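ADP-ribosylation factor-binding protein GGA2 (Saccharomyces cerevisiae, PDB 3MNM) may regulate membrane traffic through the trans-Golgi network and binds ARF1 and ARF2, with the Ig-like GAE domain of this chain recognising Ent3 and Ent5. Local coordinates at residues A[9-14]-A[116-121]; A[16-21]-A[105-110]; A[45-50]-A[70-75]. One frame throughout, in Å; residues are numbered along the deposited sequence. Where two conformers were deposited one is given.

Contact 1: residues A[9-14]-A[116-121]; sequences ARTLVN and AVFTLP
Phe118 reaches across from just past the end of strand 110-117 and lays its ring against Thr11, Leu12 and Val13 on the N-terminal strand. Its CB makes a loose approach, 4.4 Å from Val13 CG1, and CG stands anti to the backbone N (chi1 174°), which sends the ring out of its own chain and toward the other. From there the atoms along one side of the ring meet partners in order. CD1 lies 4.1 Å from Val13 CG1 and about as far from the valine CA. CE1, the next atom out, sits 3.5 Å from the carbonyl O of Leu12, which approaches obliquely. CZ, at the tip, has Thr11 CG2 3.6 Å away, a methyl that comes in at the ring edge and close to its plane.

One face of the ring is covered by Val13. Its CG2 stands 4.2 Å from the centroid of the Phe118 ring and only 12° off the normal, a CH-pi contact almost centred on the aromatic system. Val13 thus uses both branches, CG2 over the face and CG1 by CD1. Beyond the ring, Thr11 OG1 meets the ring carbon CG of Pro121, 3.7 Å away, extending the contact to the last residue of segment 116-121.

Phe23 adds an edge-to-face partner for Phe118, and Trp101 touches both Phe118 and Val13, where the two sheets of the sandwich meet near the surface. A classic bulge sets Val13 and Asn14 together opposite Ile21 of strand 19-27. No hydrogen bond links residues 9-14 to 116-121: without such directional bonds, their association rests on van der Waals and CH-pi contact round one aromatic ring.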
ATOM      1  N   ALA A   9      -8.975  -7.546  -9.003  1.00 36.92           N
ATOM      2  CA  ALA A   9      -9.623  -6.277  -8.695  1.00 34.62           C
ATOM      3  C   ALA A   9      -8.823  -5.492  -7.656  1.00 25.51           C
ATOM      4  O   ALA A   9      -8.073  -6.073  -6.872  1.00 39.73           O
ATOM      5  CB  ALA A   9     -11.042  -6.509  -8.203  1.00 39.73           C
ATOM      6  N   ARG A  10      -8.981  -4.174  -7.668  1.00 29.89           N
ATOM      7  CA  ARG A  10      -8.300  -3.317  -6.701  1.00 25.88           C
ATOM      8  C   ARG A  10      -9.191  -3.066  -5.512  1.00 29.58           C
ATOM      9  O   ARG A  10     -10.382  -2.782  -5.662  1.00 32.11           O
ATOM     10  CB  ARG A  10      -7.952  -1.969  -7.320  1.00 27.88           C
ATOM     11  CG  ARG A  10      -7.047  -2.051  -8.525  1.00 30.80           C
ATOM     12  CD  ARG A  10      -5.636  -1.720  -8.141  1.00 23.65           C
ATOM     13  NE  ARG A  10      -4.725  -1.902  -9.259  1.00 27.69           N
ATOM     14  CZ  ARG A  10      -4.053  -0.916  -9.845  1.00 22.00           C
ATOM     15  NH1 ARG A  10      -4.191   0.337  -9.422  1.00 17.99           N
ATOM     16  NH2 ARG A  10      -3.250  -1.194 -10.858  1.00 19.45           N
ATOM     17  N   THR A  11      -8.615  -3.161  -4.324  1.00 22.29           N
ATOM     18  CA  THR A  11      -9.300  -2.699  -3.137  1.00 20.32           C
ATOM     19  C   THR A  11      -8.750  -1.331  -2.776  1.00 25.27           C
ATOM     20  O   THR A  11      -7.526  -1.130  -2.747  1.00 20.69           O
ATOM     21  CB  THR A  11      -9.102  -3.666  -1.950  1.00 26.66           C
ATOM     22  OG1 THR A  11      -9.439  -5.003  -2.357  1.00 34.03           O
ATOM     23  CG2 THR A  11      -9.981  -3.260  -0.793  1.00 28.65           C
ATOM     24  N   LEU A  12      -9.647  -0.382  -2.527  1.00 18.19           N
ATOM     25  CA  LEU A  12      -9.224   0.947  -2.108  0.60 18.03           C
ATOM     26  C   LEU A  12      -8.822   0.907  -0.643  1.00 20.77           C
ATOM     27  O   LEU A  12      -9.558   0.401   0.209  1.00 21.71           O
ATOM     28  CB  LEU A  12     -10.314   2.000  -2.328  0.60 19.38           C
ATOM     29  CG  LEU A  12      -9.885   3.403  -1.891  0.60 19.54           C
ATOM     30  CD1 LEU A  12      -8.812   3.956  -2.830  0.60 21.04           C
ATOM     31  CD2 LEU A  12     -11.062   4.375  -1.785  0.60 24.81           C
ATOM     32  N   VAL A  13      -7.632   1.422  -0.359  1.00 15.47           N
ATOM     33  CA  VAL A  13      -7.126   1.489   0.998  1.00 13.00           C
ATOM     34  C   VAL A  13      -7.324   2.892   1.538  1.00 16.25           C
ATOM     35  O   VAL A  13      -7.826   3.070   2.637  1.00 16.48           O
ATOM     36  CB  VAL A  13      -5.618   1.121   1.065  1.00 12.96           C
ATOM     37  CG1 VAL A  13      -5.092   1.288   2.481  1.00 12.54           C
ATOM     38  CG2 VAL A  13      -5.405  -0.317   0.567  1.00 14.09           C
ATOM     39  N   ASN A  14      -6.905   3.898   0.776  1.00 12.45           N
ATOM     40  CA  ASN A  14      -7.089   5.275   1.205  1.00 12.03           C
ATOM     41  C   ASN A  14      -7.001   6.239   0.040  1.00 21.16           C
ATOM     42  O   ASN A  14      -6.295   5.985  -0.934  1.00 17.90           O
ATOM     43  CB  ASN A  14      -6.041   5.666   2.245  1.00 13.37           C
ATOM     44  CG  ASN A  14      -6.467   6.861   3.070  1.00 21.03           C
ATOM     45  OD1 ASN A  14      -7.427   6.778   3.827  1.00 24.22           O
ATOM     46  ND2 ASN A  14      -5.753   7.981   2.928  1.00 15.37           N
ATOM     47  N   ALA A 116      -3.447   4.461   8.818  1.00 11.72           N
ATOM     48  CA  ALA A 116      -4.713   3.810   9.211  1.00 14.75           C
ATOM     49  C   ALA A 116      -4.529   2.339   9.533  1.00 24.47           C
ATOM     50  O   ALA A 116      -3.455   1.767   9.347  1.00 17.26           O
ATOM     51  CB  ALA A 116      -5.751   3.927   8.119  1.00 13.30           C
ATOM     52  N   VAL A 117      -5.628   1.739   9.997  1.00 26.34           N
ATOM     53  CA  VAL A 117      -5.798   0.293  10.102  1.00 34.26           C
ATOM     54  C   VAL A 117      -6.739  -0.214   8.994  1.00 30.20           C
ATOM     55  O   VAL A 117      -7.854   0.297   8.831  1.00 37.67           O
ATOM     56  CB  VAL A 117      -6.405  -0.058  11.459  1.00 31.08           C
ATOM     57  CG1 VAL A 117      -5.338   0.016  12.549  1.00 27.59           C
ATOM     58  CG2 VAL A 117      -7.566   0.900  11.765  1.00 24.48           C
ATOM     59  N   PHE A 118      -6.295  -1.215   8.233  1.00 21.76           N
ATOM     60  CA  PHE A 118      -7.050  -1.695   7.068  1.00 26.56           C
ATOM     61  C   PHE A 118      -7.398  -3.187   7.136  1.00 30.64           C
ATOM     62  O   PHE A 118      -6.525  -4.039   7.321  1.00 29.35           O
ATOM     63  CB  PHE A 118      -6.294  -1.388   5.761  1.00 28.28           C
ATOM     64  CG  PHE A 118      -6.939  -1.971   4.527  1.00 24.18           C
ATOM     65  CD1 PHE A 118      -7.960  -1.293   3.873  1.00 27.68           C
ATOM     66  CD2 PHE A 118      -6.525  -3.196   4.020  1.00 27.96           C
ATOM     67  CE1 PHE A 118      -8.553  -1.829   2.739  1.00 28.67           C
ATOM     68  CE2 PHE A 118      -7.117  -3.741   2.890  1.00 29.44           C
ATOM     69  CZ  PHE A 118      -8.130  -3.057   2.245  1.00 31.57           C
ATOM     70  N   THR A 119      -8.683  -3.496   6.975  1.00 31.11           N
ATOM     71  CA  THR A 119      -9.151  -4.879   7.005  1.00 27.32           C
ATOM     72  C   THR A 119      -9.233  -5.469   5.600  1.00 28.55           C
ATOM     73  O   THR A 119      -9.968  -4.976   4.749  1.00 30.38           O
ATOM     74  CB  THR A 119     -10.513  -4.997   7.721  1.00 34.17           C
ATOM     75  OG1 THR A 119     -10.351  -4.664   9.106  1.00 28.60           O
ATOM     76  CG2 THR A 119     -11.047  -6.426   7.612  1.00 39.47           C
ATOM     77  N   LEU A 120      -8.462  -6.524   5.362  1.00 28.65           N
ATOM     78  CA  LEU A 120      -8.423  -7.152   4.051  1.00 29.86           C
ATOM     79  C   LEU A 120      -9.743  -7.834   3.721  1.00 42.11           C
ATOM     80  O   LEU A 120     -10.401  -8.385   4.607  1.00 40.19           O
ATOM     81  CB  LEU A 120      -7.283  -8.174   3.962  1.00 30.94           C
ATOM     82  CG  LEU A 120      -5.902  -7.662   3.537  1.00 34.58           C
ATOM     83  CD1 LEU A 120      -5.409  -6.582   4.478  1.00 38.47           C
ATOM     84  CD2 LEU A 120      -4.900  -8.811   3.455  1.00 38.15           C
ATOM     85  N   PRO A 121     -10.139  -7.790   2.442  1.00 39.61           N
ATOM     86  CA  PRO A 121     -11.279  -8.596   2.000  1.00 44.06           C
ATOM     87  C   PRO A 121     -10.921 -10.064   2.138  1.00 49.46           C
ATOM     88  O   PRO A 121      -9.746 -10.427   2.060  1.00 41.23           O
ATOM     89  CB  PRO A 121     -11.422  -8.228   0.519  1.00 39.13           C
ATOM     90  CG  PRO A 121     -10.086  -7.705   0.117  1.00 38.89           C
ATOM     91  CD  PRO A 121      -9.543  -7.018   1.338  1.00 35.92           C
TER

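Contact 2: residues A[16-21]-A[105-110]; sequences SPNLKI and YSVNST
Asn18 and Tyr105 supply the polar link of this contact. Asn18 ND2 donates to Tyr105 OH across 3.3 Å, a weak bond, with the amide and ring planes turned 87° apart. The stronger partner of the tyrosine hydroxyl is Glu114, whose carboxylate also bonds Ser16 OG. Within its own segment Ser16 OG accepts from Asn18 N at 3.1 Å and from Leu19 N at 3.0 Å, an ST turn and ST motif that fix the bend leading into the strand.

The apolar contact is made by Leu19. The leucine and tyrosine side chains run antiparallel alongside one another, and Leu19 CD2 comes 3.8 Å from Tyr105 CE1, obliquely to the ring. Two further van der Waals contacts involve Asn18: Asn18 CB lies 3.4 Å from Tyr105 OH, and Asn18 ND2 rests 3.6 Å from Val107 CG1. Tyr105 reaches this point because CG sits between the backbone N and the carbonyl carbon (chi1 60°).

Beyond Val107 the chain reverses in a hairpin, where Val107 O accepts hydrogen bonds from both N and OG1 of Thr110. The contact spans the interior between the sheets: strand 19-27 lies on one side and strand 100-107 on the other, with Ile47 of strand 47-48 touching both Leu19 and Tyr105, and strand 110-117 contributing Glu114.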
ATOM      1  N   SER A  16      -6.404  10.480  -0.144  1.00 15.03           N
ATOM      2  CA  SER A  16      -6.236  11.743   0.528  1.00 13.81           C
ATOM      3  C   SER A  16      -6.260  12.834  -0.542  1.00 14.95           C
ATOM      4  O   SER A  16      -6.502  12.537  -1.711  1.00 18.71           O
ATOM      5  CB  SER A  16      -4.912  11.759   1.297  1.00 17.19           C
ATOM      6  OG  SER A  16      -3.817  11.918   0.398  1.00 17.18           O
ATOM      7  N   PRO A  17      -6.025  14.091  -0.148  1.00 15.07           N
ATOM      8  CA  PRO A  17      -5.970  15.156  -1.159  1.00 17.43           C
ATOM      9  C   PRO A  17      -4.845  14.918  -2.165  1.00 23.38           C
ATOM     10  O   PRO A  17      -4.937  15.378  -3.303  1.00 19.13           O
ATOM     11  CB  PRO A  17      -5.667  16.408  -0.336  1.00 20.51           C
ATOM     12  CG  PRO A  17      -6.181  16.083   1.058  1.00 22.12           C
ATOM     13  CD  PRO A  17      -5.922  14.615   1.225  1.00 17.28           C
ATOM     14  N   ASN A  18      -3.800  14.203  -1.755  1.00 15.58           N
ATOM     15  CA  ASN A  18      -2.617  14.046  -2.618  1.00 14.03           C
ATOM     16  C   ASN A  18      -2.380  12.639  -3.148  1.00 17.37           C
ATOM     17  O   ASN A  18      -1.681  12.473  -4.146  1.00 15.97           O
ATOM     18  CB  ASN A  18      -1.351  14.447  -1.868  1.00 15.93           C
ATOM     19  CG  ASN A  18      -1.435  15.823  -1.268  1.00 24.18           C
ATOM     20  OD1 ASN A  18      -1.800  16.782  -1.942  1.00 24.84           O
ATOM     21  ND2 ASN A  18      -1.070  15.933   0.010  1.00 29.57           N
ATOM     22  N   LEU A  19      -2.915  11.622  -2.470  1.00 13.72           N
ATOM     23  CA  LEU A  19      -2.427  10.264  -2.674  1.00 11.59           C
ATOM     24  C   LEU A  19      -3.530   9.227  -2.578  1.00 15.55           C
ATOM     25  O   LEU A  19      -4.308   9.210  -1.616  1.00 16.64           O
ATOM     26  CB  LEU A  19      -1.333   9.928  -1.639  1.00 10.70           C
ATOM     27  CG  LEU A  19      -0.673   8.546  -1.750  1.00 11.91           C
ATOM     28  CD1 LEU A  19       0.183   8.449  -3.028  1.00 16.31           C
ATOM     29  CD2 LEU A  19       0.180   8.213  -0.520  1.00 11.64           C
ATOM     30  N   LYS A  20      -3.574   8.359  -3.573  1.00 11.92           N
ATOM     31  CA  LYS A  20      -4.494   7.232  -3.575  1.00 14.16           C
ATOM     32  C   LYS A  20      -3.709   5.935  -3.386  1.00 18.14           C
ATOM     33  O   LYS A  20      -2.735   5.691  -4.088  1.00 15.27           O
ATOM     34  CB  LYS A  20      -5.283   7.207  -4.885  1.00 16.22           C
ATOM     35  CG  LYS A  20      -6.189   5.997  -5.068  1.00 21.01           C
ATOM     36  CD  LYS A  20      -6.749   5.991  -6.494  1.00 25.14           C
ATOM     37  CE  LYS A  20      -8.239   5.733  -6.551  1.00 40.39           C
ATOM     38  NZ  LYS A  20      -8.733   5.824  -7.970  1.00 37.07           N
ATOM     39  N   ILE A  21      -4.118   5.117  -2.415  1.00 12.40           N
ATOM     40  CA  ILE A  21      -3.462   3.839  -2.165  1.00 11.03           C
ATOM     41  C   ILE A  21      -4.449   2.719  -2.411  1.00 16.72           C
ATOM     42  O   ILE A  21      -5.556   2.745  -1.865  1.00 14.92           O
ATOM     43  CB  ILE A  21      -2.943   3.706  -0.707  1.00 10.72           C
ATOM     44  CG1 ILE A  21      -2.071   4.911  -0.310  1.00 12.46           C
ATOM     45  CG2 ILE A  21      -2.225   2.340  -0.516  1.00 11.75           C
ATOM     46  CD1 ILE A  21      -1.619   4.905   1.169  1.00 11.67           C
ATOM     47  N   TYR A 105       5.593  11.218   2.904  1.00  9.76           N
ATOM     48  CA  TYR A 105       6.083  11.671   1.609  1.00 14.56           C
ATOM     49  C   TYR A 105       6.156  13.187   1.583  1.00 13.79           C
ATOM     50  O   TYR A 105       5.662  13.866   2.491  1.00 13.17           O
ATOM     51  CB  TYR A 105       5.184  11.152   0.474  1.00 10.49           C
ATOM     52  CG  TYR A 105       3.740  11.596   0.570  1.00 11.31           C
ATOM     53  CD1 TYR A 105       2.807  10.836   1.276  1.00 12.67           C
ATOM     54  CD2 TYR A 105       3.303  12.765  -0.050  1.00 14.06           C
ATOM     55  CE1 TYR A 105       1.483  11.233   1.373  1.00 13.50           C
ATOM     56  CE2 TYR A 105       1.971  13.167   0.036  1.00 17.77           C
ATOM     57  CZ  TYR A 105       1.070  12.395   0.748  1.00 20.60           C
ATOM     58  OH  TYR A 105      -0.247  12.796   0.849  1.00 17.14           O
ATOM     59  N   SER A 106       6.782  13.725   0.541  1.00 10.83           N
ATOM     60  CA  SER A 106       6.872  15.169   0.347  0.70 15.55           C
ATOM     61  C   SER A 106       6.030  15.588  -0.857  1.00 15.53           C
ATOM     62  O   SER A 106       6.029  14.898  -1.879  1.00 13.96           O
ATOM     63  CB  SER A 106       8.335  15.566   0.085  0.70 14.74           C
ATOM     64  OG  SER A 106       9.224  14.950   0.998  0.70 12.33           O
ATOM     65  N   VAL A 107       5.337  16.718  -0.749  1.00 16.57           N
ATOM     66  CA  VAL A 107       4.596  17.282  -1.880  1.00 17.24           C
ATOM     67  C   VAL A 107       4.450  18.792  -1.657  1.00 17.90           C
ATOM     68  O   VAL A 107       4.249  19.240  -0.530  1.00 22.23           O
ATOM     69  CB  VAL A 107       3.212  16.603  -2.077  1.00 22.55           C
ATOM     70  CG1 VAL A 107       2.292  16.887  -0.892  1.00 19.88           C
ATOM     71  CG2 VAL A 107       2.560  17.063  -3.379  1.00 23.44           C
ATOM     72  N   ASN A 108       4.595  19.578  -2.722  1.00 23.53           N
ATOM     73  CA  ASN A 108       4.540  21.043  -2.588  1.00 29.41           C
ATOM     74  C   ASN A 108       5.528  21.624  -1.559  1.00 31.35           C
ATOM     75  O   ASN A 108       5.220  22.597  -0.870  1.00 34.37           O
ATOM     76  CB  ASN A 108       3.119  21.491  -2.226  1.00 31.67           C
ATOM     77  CG  ASN A 108       2.079  21.031  -3.230  1.00 30.87           C
ATOM     78  OD1 ASN A 108       2.218  21.254  -4.432  1.00 37.93           O
ATOM     79  ND2 ASN A 108       1.016  20.402  -2.736  1.00 35.13           N
ATOM     80  N   SER A 109       6.709  21.026  -1.451  1.00 24.90           N
ATOM     81  CA  SER A 109       7.687  21.406  -0.427  1.00 27.00           C
ATOM     82  C   SER A 109       7.141  21.413   1.008  1.00 31.66           C
ATOM     83  O   SER A 109       7.571  22.213   1.844  1.00 33.11           O
ATOM     84  CB  SER A 109       8.349  22.751  -0.762  1.00 37.86           C
ATOM     85  OG  SER A 109       9.185  22.634  -1.903  1.00 45.00           O
ATOM     86  N   THR A 110       6.201  20.515   1.292  1.00 24.88           N
ATOM     87  CA  THR A 110       5.749  20.282   2.660  1.00 21.96           C
ATOM     88  C   THR A 110       5.825  18.782   2.914  1.00 18.53           C
ATOM     89  O   THR A 110       5.967  18.004   1.972  1.00 18.93           O
ATOM     90  CB  THR A 110       4.305  20.759   2.886  1.00 31.64           C
ATOM     91  OG1 THR A 110       3.411  19.978   2.083  1.00 26.55           O
ATOM     92  CG2 THR A 110       4.162  22.235   2.519  1.00 31.18           C
TER

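Contact 3: residues A[45-50]-A[70-75]; sequences SPISNL and NFMIGN
Ile47 and Met72 face each other as an antiparallel hydrogen-bonded pair, a single bridge that forms the firm centre of this contact. Ile47 N donates to Met72 O at 3.0 Å, nearly in line with the C=O bond, and Met72 N returns the bond to Ile47 O at 2.9 Å. That same Ile47 oxygen also receives a CA-H...O contact from Phe71, 3.2 Å from its CA. Met72 CG lies between the backbone N and the carbonyl carbon (chi1 47°), and the extended chain beyond it brings CE within 4.2 Å of Ile47 CD1, next to Leu19 and Asn41.

A second anchor lies where the chain turns a corner at Asn49. Leu50 N points almost straight at Asn70 O (2.9 Å, N-H...O angle 174°), and Leu50 CB packs 3.6 Å from that oxygen. Asn70 CB in turn closes to 3.4 Å from Leu50 O.

The outward side is looser. Phe71 brings its CB near Ile47 O, but its ring leads away from residues 45-50, and Ile73 likewise points outward, near a bound glycerol. At the far end, contact is made chiefly by the backbone, with Gly74 CA 3.6 Å from Ser45 O. Asn41 ties this end to strand 38-41, its amide nitrogen donating to Ser45 O and Ile73 O.

Three backbone bonds therefore fix how the loop before strand 80-81 sits along the edge at strand 47-48. The register is set by main-chain atoms, while Ile47, Met72 and Leu50 are buried and Phe71 and Ile73 are exposed.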
ATOM      1  N   SER A  45       1.411  18.268  -8.615  1.00 17.03           N
ATOM      2  CA  SER A  45       2.836  18.386  -8.323  0.63 21.81           C
ATOM      3  C   SER A  45       3.428  17.018  -7.996  1.00 18.22           C
ATOM      4  O   SER A  45       2.712  16.100  -7.609  1.00 14.94           O
ATOM      5  CB  SER A  45       3.058  19.363  -7.166  0.63 22.04           C
ATOM      6  OG  SER A  45       2.608  20.667  -7.505  0.63 25.84           O
ATOM      7  N   PRO A  46       4.752  16.870  -8.144  1.00 14.02           N
ATOM      8  CA  PRO A  46       5.299  15.537  -7.859  1.00 12.55           C
ATOM      9  C   PRO A  46       5.313  15.185  -6.386  1.00 13.15           C
ATOM     10  O   PRO A  46       5.464  16.050  -5.533  1.00 14.16           O
ATOM     11  CB  PRO A  46       6.750  15.618  -8.352  1.00 14.98           C
ATOM     12  CG  PRO A  46       6.919  16.970  -8.952  1.00 23.90           C
ATOM     13  CD  PRO A  46       5.788  17.841  -8.541  1.00 19.53           C
ATOM     14  N   ILE A  47       5.171  13.897  -6.120  1.00 13.47           N
ATOM     15  CA  ILE A  47       5.356  13.358  -4.777  1.00 10.42           C
ATOM     16  C   ILE A  47       6.745  12.736  -4.705  1.00 12.16           C
ATOM     17  O   ILE A  47       7.133  11.995  -5.594  1.00 14.38           O
ATOM     18  CB  ILE A  47       4.297  12.297  -4.456  1.00 16.07           C
ATOM     19  CG1 ILE A  47       2.955  12.982  -4.183  1.00 16.36           C
ATOM     20  CG2 ILE A  47       4.721  11.453  -3.236  1.00 15.86           C
ATOM     21  CD1 ILE A  47       1.809  12.009  -3.853  1.00 15.81           C
ATOM     22  N   SER A  48       7.486  13.041  -3.649  1.00 12.16           N
ATOM     23  CA  SER A  48       8.835  12.485  -3.512  1.00 15.10           C
ATOM     24  C   SER A  48       9.038  11.912  -2.117  1.00 13.32           C
ATOM     25  O   SER A  48       8.182  12.075  -1.249  1.00 13.60           O
ATOM     26  CB  SER A  48       9.882  13.569  -3.790  1.00 17.18           C
ATOM     27  OG  SER A  48       9.732  14.666  -2.915  1.00 17.55           O
ATOM     28  N   ASN A  49      10.177  11.252  -1.918  1.00  9.07           N
ATOM     29  CA  ASN A  49      10.547  10.728  -0.616  1.00  9.86           C
ATOM     30  C   ASN A  49       9.462   9.821  -0.029  1.00  9.71           C
ATOM     31  O   ASN A  49       9.292   9.795   1.177  1.00 11.52           O
ATOM     32  CB  ASN A  49      10.825  11.884   0.351  1.00 10.06           C
ATOM     33  CG  ASN A  49      11.928  12.807  -0.151  1.00 13.85           C
ATOM     34  OD1 ASN A  49      12.798  12.387  -0.907  1.00 12.98           O
ATOM     35  ND2 ASN A  49      11.900  14.057   0.287  1.00 15.91           N
ATOM     36  N   LEU A  50       8.759   9.065  -0.873  1.00  8.89           N
ATOM     37  CA  LEU A  50       7.624   8.272  -0.366  1.00  9.39           C
ATOM     38  C   LEU A  50       8.113   7.010   0.345  1.00  9.54           C
ATOM     39  O   LEU A  50       8.815   6.172  -0.235  1.00 10.58           O
ATOM     40  CB  LEU A  50       6.624   7.933  -1.499  1.00  9.43           C
ATOM     41  CG  LEU A  50       5.301   7.333  -0.957  1.00  9.22           C
ATOM     42  CD1 LEU A  50       4.140   7.823  -1.834  1.00 11.73           C
ATOM     43  CD2 LEU A  50       5.401   5.815  -0.941  1.00  9.93           C
ATOM     44  N   ASN A  70      10.399   5.855  -5.103  1.00 10.95           N
ATOM     45  CA  ASN A  70       9.909   6.680  -4.003  1.00  9.46           C
ATOM     46  C   ASN A  70       9.457   8.047  -4.495  1.00 10.30           C
ATOM     47  O   ASN A  70       9.267   8.986  -3.717  1.00 10.06           O
ATOM     48  CB  ASN A  70      10.933   6.777  -2.853  1.00  8.68           C
ATOM     49  CG  ASN A  70      12.116   7.681  -3.177  1.00 13.58           C
ATOM     50  OD1 ASN A  70      12.877   8.080  -2.284  1.00 13.81           O
ATOM     51  ND2 ASN A  70      12.268   8.012  -4.430  1.00  5.91           N
ATOM     52  N   PHE A  71       9.298   8.163  -5.811  1.00 11.67           N
ATOM     53  CA  PHE A  71       8.809   9.407  -6.385  0.64 13.23           C
ATOM     54  C   PHE A  71       7.879   9.147  -7.559  1.00  9.75           C
ATOM     55  O   PHE A  71       7.966   8.127  -8.219  1.00 13.78           O
ATOM     56  CB  PHE A  71       9.980  10.260  -6.862  0.64 13.96           C
ATOM     57  CG  PHE A  71      10.830   9.579  -7.893  0.64 12.33           C
ATOM     58  CD1 PHE A  71      10.534   9.687  -9.241  0.64 16.82           C
ATOM     59  CD2 PHE A  71      11.930   8.828  -7.515  0.64 16.47           C
ATOM     60  CE1 PHE A  71      11.324   9.049 -10.195  0.64 14.77           C
ATOM     61  CE2 PHE A  71      12.715   8.200  -8.455  0.64 15.45           C
ATOM     62  CZ  PHE A  71      12.415   8.316  -9.800  0.64 17.34           C
ATOM     63  N   MET A  72       6.960  10.077  -7.793  1.00 13.29           N
ATOM     64  CA  MET A  72       6.143  10.019  -9.000  1.00 13.50           C
ATOM     65  C   MET A  72       5.683  11.409  -9.420  1.00 13.76           C
ATOM     66  O   MET A  72       5.451  12.299  -8.601  1.00 13.04           O
ATOM     67  CB  MET A  72       4.975   9.028  -8.860  1.00 16.97           C
ATOM     68  CG  MET A  72       4.218   9.188  -7.584  1.00 12.15           C
ATOM     69  SD  MET A  72       2.915   7.921  -7.506  1.00 13.37           S
ATOM     70  CE  MET A  72       2.210   8.343  -5.907  1.00 17.45           C
ATOM     71  N   ILE A  73       5.624  11.610 -10.727  1.00 13.00           N
ATOM     72  CA  ILE A  73       5.252  12.894 -11.288  0.68 15.63           C
ATOM     73  C   ILE A  73       3.785  13.201 -10.970  1.00 14.43           C
ATOM     74  O   ILE A  73       3.022  12.295 -10.636  1.00 13.44           O
ATOM     75  CB  ILE A  73       5.475  12.877 -12.824  0.68 15.20           C
ATOM     76  CG1 ILE A  73       5.346  14.271 -13.419  0.68 16.13           C
ATOM     77  CG2 ILE A  73       4.518  11.926 -13.509  0.68 17.27           C
ATOM     78  CD1 ILE A  73       5.963  14.386 -14.804  0.68 19.87           C
ATOM     79  N   GLY A  74       3.408  14.474 -11.088  1.00 15.48           N
ATOM     80  CA  GLY A  74       2.020  14.896 -10.909  1.00 15.69           C
ATOM     81  C   GLY A  74       1.059  14.000 -11.674  1.00 14.37           C
ATOM     82  O   GLY A  74       1.314  13.634 -12.830  1.00 14.60           O
ATOM     83  N   ASN A  75      -0.036  13.605 -11.008  1.00 13.94           N
ATOM     84  CA  ASN A  75      -1.098  12.778 -11.591  1.00 14.26           C
ATOM     85  C   ASN A  75      -0.699  11.371 -12.017  1.00 13.13           C
ATOM     86  O   ASN A  75      -1.454  10.695 -12.709  1.00 16.76           O
ATOM     87  CB  ASN A  75      -1.789  13.494 -12.770  1.00 17.11           C
ATOM     88  CG  ASN A  75      -2.310  14.868 -12.400  1.00 22.44           C
ATOM     89  OD1 ASN A  75      -1.996  15.860 -13.056  1.00 26.82           O
ATOM     90  ND2 ASN A  75      -3.106  14.934 -11.350  1.00 19.14           N
TER

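How the contacts relate
From the N terminus, residues 9-14 open the widest loop, which contact 1 closes only near the C terminus at 116-121. Contact 2 starts just afterwards at 16-21 and ends at 105-110, and contact 3 joins 45-50 to 70-75, so the three are nested and none cross. Contacts 1 and 2 share neighbouring strands: Val13 and Asn14 bond to Ile21 at one side, while strands 100-107 and 110-117 run next to each other at the other. Contacts 2 and 3, with centres about 8 Å apart, join through Ser106 and Ser48. Contact 3 lies across the chain's centre from contact 1. Contacts 1 and 2 thus bridge the two sheets, while contact 3 fastens the loop before strand 80-81 to strand 47-48.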